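Local coordinates for protein citrate synthase (Thermotoga maritima, PDB 2P2W) that probably catalyses the condensation of oxaloacetate with acetyl-CoA and water to give citrate and CoA, a step of the tricarboxylic acid cycle, at residues A68-L73 and L111-I116. Sequence-based numbering, arbitrary orientation.
Sequences ADYREL and LREKAI
Tyr70 reaches across to Glu113 through a single hydrogen bond, its hydroxyl OH giving its proton to carboxylate oxygen OE2 of Glu113 at 2.6 Å. The acceptor lies at the edge of the phenol, in the plane of the ring, and is met on its anti side, 16° out of the carboxylate plane. Ring and carboxylate planes stand 69° apart, and the two side chains cross at nearly a right angle. The Glu113 chain leaves its helix with CG anti to the backbone N and then bends at chi2 (62°), which brings the carboxylate round to the phenol. Lys66, on the helix that leads into 68-73, forms a salt bridge with the same OE2, so this one oxygen serves two donors.

The apolar part of the contact is slighter. Ile116, one helical turn on from Glu113, sets its CG2 methyl against the ring edge, 4.0 Å from CD2 of Tyr70, while its side chain also packs on Trp50 and Tyr51 of helix 42-51.

The contact thus ties the turn after helix 57-69 to the first turns of helix 110-133, within the mainly helical body of the citrate synthase fold and away from the predicted active-site residues. A phenylalanine in place of Tyr70 would probably leave Glu113 OE2 without its phenol donor, the carboxylate then relying more on Lys66, while the apolar touch on Ile116 could stay. Phenol and ammonium converging on one carboxylate oxygen are likely to favour the ionised form of Glu113, which makes this a charge-assisted link from the end of helix 57-69 and the turn after it to helix 110-133.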
ATOM      1  N   ALA A  68       6.651  21.857  14.688  1.00 19.15           N
ATOM      2  CA  ALA A  68       6.452  23.131  14.000  1.00 20.35           C
ATOM      3  C   ALA A  68       7.610  23.458  13.053  1.00 21.15           C
ATOM      4  O   ALA A  68       7.435  24.163  12.057  1.00 22.22           O
ATOM      5  CB  ALA A  68       6.280  24.252  15.020  1.00 21.06           C
ATOM      6  N   ASP A  69       8.791  22.940  13.365  1.00 19.46           N
ATOM      7  CA  ASP A  69       9.975  23.184  12.552  1.00 20.30           C
ATOM      8  C   ASP A  69      10.039  22.215  11.353  1.00 21.20           C
ATOM      9  O   ASP A  69      10.869  22.379  10.461  1.00 22.70           O
ATOM     10  CB  ASP A  69      11.220  23.045  13.441  1.00 19.93           C
ATOM     11  CG  ASP A  69      12.446  23.725  12.860  1.00 20.92           C
ATOM     12  OD1 ASP A  69      12.316  24.841  12.310  1.00 19.21           O
ATOM     13  OD2 ASP A  69      13.550  23.150  12.978  1.00 20.47           O
ATOM     14  N   TYR A  70       9.150  21.223  11.335  1.00 20.88           N
ATOM     15  CA  TYR A  70       9.106  20.223  10.261  1.00 23.06           C
ATOM     16  C   TYR A  70       7.943  20.381   9.274  1.00 22.71           C
ATOM     17  O   TYR A  70       7.670  19.470   8.485  1.00 21.08           O
ATOM     18  CB  TYR A  70       9.011  18.810  10.847  1.00 24.39           C
ATOM     19  CG  TYR A  70      10.251  18.288  11.533  1.00 26.52           C
ATOM     20  CD1 TYR A  70      11.524  18.608  11.063  1.00 29.41           C
ATOM     21  CD2 TYR A  70      10.147  17.402  12.607  1.00 27.80           C
ATOM     22  CE1 TYR A  70      12.666  18.052  11.645  1.00 32.52           C
ATOM     23  CE2 TYR A  70      11.276  16.841  13.193  1.00 29.20           C
ATOM     24  CZ  TYR A  70      12.532  17.168  12.708  1.00 32.42           C
ATOM     25  OH  TYR A  70      13.653  16.607  13.278  1.00 36.09           O
ATOM     26  N   ARG A  71       7.273  21.527   9.300  1.00 22.10           N
ATOM     27  CA  ARG A  71       6.118  21.756   8.428  1.00 20.68           C
ATOM     28  C   ARG A  71       6.382  22.162   6.981  1.00 20.43           C
ATOM     29  O   ARG A  71       5.446  22.234   6.180  1.00 19.29           O
ATOM     30  CB  ARG A  71       5.212  22.809   9.064  1.00 20.79           C
ATOM     31  CG  ARG A  71       4.698  22.420  10.431  1.00 19.69           C
ATOM     32  CD  ARG A  71       3.946  23.565  11.081  1.00 19.06           C
ATOM     33  NE  ARG A  71       3.519  23.211  12.431  1.00 20.33           N
ATOM     34  CZ  ARG A  71       3.048  24.079  13.317  1.00 20.23           C
ATOM     35  NH1 ARG A  71       2.943  25.362  12.994  1.00 20.47           N
ATOM     36  NH2 ARG A  71       2.692  23.663  14.526  1.00 19.33           N
ATOM     37  N   GLU A  72       7.636  22.419   6.632  1.00 19.99           N
ATOM     38  CA  GLU A  72       7.949  22.864   5.277  1.00 21.33           C
ATOM     39  C   GLU A  72       8.088  21.769   4.224  1.00 21.93           C
ATOM     40  O   GLU A  72       8.548  20.664   4.509  1.00 19.80           O
ATOM     41  CB  GLU A  72       9.242  23.691   5.276  1.00 23.03           C
ATOM     42  CG  GLU A  72       9.216  24.942   6.137  1.00 27.19           C
ATOM     43  CD  GLU A  72       8.131  25.917   5.723  1.00 31.20           C
ATOM     44  OE1 GLU A  72       7.884  26.054   4.508  1.00 33.43           O
ATOM     45  OE2 GLU A  72       7.528  26.550   6.613  1.00 36.05           O
ATOM     46  N   LEU A  73       7.684  22.104   3.001  1.00 21.44           N
ATOM     47  CA  LEU A  73       7.819  21.199   1.867  1.00 23.39           C
ATOM     48  C   LEU A  73       9.077  21.659   1.137  1.00 24.29           C
ATOM     49  O   LEU A  73       9.334  22.862   1.042  1.00 22.77           O
ATOM     50  CB  LEU A  73       6.618  21.314   0.922  1.00 22.98           C
ATOM     51  CG  LEU A  73       5.393  20.454   1.238  1.00 25.29           C
ATOM     52  CD1 LEU A  73       4.322  20.687   0.180  1.00 27.36           C
ATOM     53  CD2 LEU A  73       5.791  18.986   1.272  1.00 24.64           C
ATOM     54  N   LEU A 111      13.699   6.079  12.647  1.00 33.30           N
ATOM     55  CA  LEU A 111      12.393   5.806  12.068  1.00 30.55           C
ATOM     56  C   LEU A 111      11.312   6.652  12.747  1.00 27.84           C
ATOM     57  O   LEU A 111      10.387   7.152  12.118  1.00 26.71           O
ATOM     58  CB  LEU A 111      12.109   4.314  12.281  1.00 31.62           C
ATOM     59  CG  LEU A 111      11.017   3.758  11.360  1.00 31.07           C
ATOM     60  CD1 LEU A 111      11.285   4.053   9.884  1.00 30.20           C
ATOM     61  CD2 LEU A 111      10.881   2.235  11.468  1.00 29.74           C
ATOM     62  N   ARG A 112      11.438   6.821  14.059  1.00 25.27           N
ATOM     63  CA  ARG A 112      10.484   7.628  14.806  1.00 24.77           C
ATOM     64  C   ARG A 112      10.653   9.101  14.425  1.00 23.86           C
ATOM     65  O   ARG A 112       9.678   9.838  14.309  1.00 23.65           O
ATOM     66  CB  ARG A 112      10.687   7.438  16.313  1.00 24.75           C
ATOM     67  CG  ARG A 112       9.741   8.268  17.175  1.00 25.91           C
ATOM     68  CD  ARG A 112       9.650   7.724  18.591  1.00 28.36           C
ATOM     69  NE  ARG A 112      10.957   7.594  19.228  1.00 29.50           N
ATOM     70  CZ  ARG A 112      11.157   7.040  20.421  1.00 31.60           C
ATOM     71  NH1 ARG A 112      10.131   6.560  21.115  1.00 30.50           N
ATOM     72  NH2 ARG A 112      12.384   6.963  20.923  1.00 30.22           N
ATOM     73  N   GLU A 113      11.897   9.524  14.222  1.00 23.29           N
ATOM     74  CA  GLU A 113      12.164  10.908  13.840  1.00 23.84           C
ATOM     75  C   GLU A 113      11.530  11.139  12.471  1.00 22.79           C
ATOM     76  O   GLU A 113      10.952  12.196  12.199  1.00 20.28           O
ATOM     77  CB  GLU A 113      13.670  11.153  13.767  1.00 25.61           C
ATOM     78  CG  GLU A 113      14.070  12.618  13.719  1.00 29.41           C
ATOM     79  CD  GLU A 113      13.648  13.376  14.963  1.00 29.72           C
ATOM     80  OE1 GLU A 113      13.676  12.779  16.059  1.00 30.71           O
ATOM     81  OE2 GLU A 113      13.303  14.568  14.851  1.00 32.92           O
ATOM     82  N   LYS A 114      11.633  10.131  11.612  1.00 21.49           N
ATOM     83  CA  LYS A 114      11.063  10.204  10.276  1.00 22.53           C
ATOM     84  C   LYS A 114       9.539  10.302  10.363  1.00 20.41           C
ATOM     85  O   LYS A 114       8.911  11.063   9.619  1.00 18.98           O
ATOM     86  CB  LYS A 114      11.464   8.961   9.476  1.00 26.27           C
ATOM     87  CG  LYS A 114      11.192   9.060   7.987  1.00 30.98           C
ATOM     88  CD  LYS A 114      12.005   8.031   7.208  1.00 35.26           C
ATOM     89  CE  LYS A 114      13.462   8.015   7.655  1.00 36.78           C
ATOM     90  NZ  LYS A 114      14.316   8.895   6.810  1.00 39.41           N
ATOM     91  N   ALA A 115       8.950   9.526  11.274  1.00 18.96           N
ATOM     92  CA  ALA A 115       7.501   9.519  11.463  1.00 18.27           C
ATOM     93  C   ALA A 115       7.038  10.897  11.915  1.00 19.00           C
ATOM     94  O   ALA A 115       6.039  11.417  11.424  1.00 18.10           O
ATOM     95  CB  ALA A 115       7.110   8.470  12.505  1.00 18.83           C
ATOM     96  N   ILE A 116       7.773  11.480  12.860  1.00 18.53           N
ATOM     97  CA  ILE A 116       7.450  12.804  13.380  1.00 18.66           C
ATOM     98  C   ILE A 116       7.461  13.853  12.267  1.00 20.15           C
ATOM     99  O   ILE A 116       6.558  14.690  12.179  1.00 19.14           O
ATOM    100  CB  ILE A 116       8.458  13.216  14.484  1.00 19.22           C
ATOM    101  CG1 ILE A 116       8.303  12.284  15.692  1.00 20.02           C
ATOM    102  CG2 ILE A 116       8.243  14.680  14.881  1.00 18.84           C
ATOM    103  CD1 ILE A 116       9.347  12.494  16.789  1.00 19.69           C
TER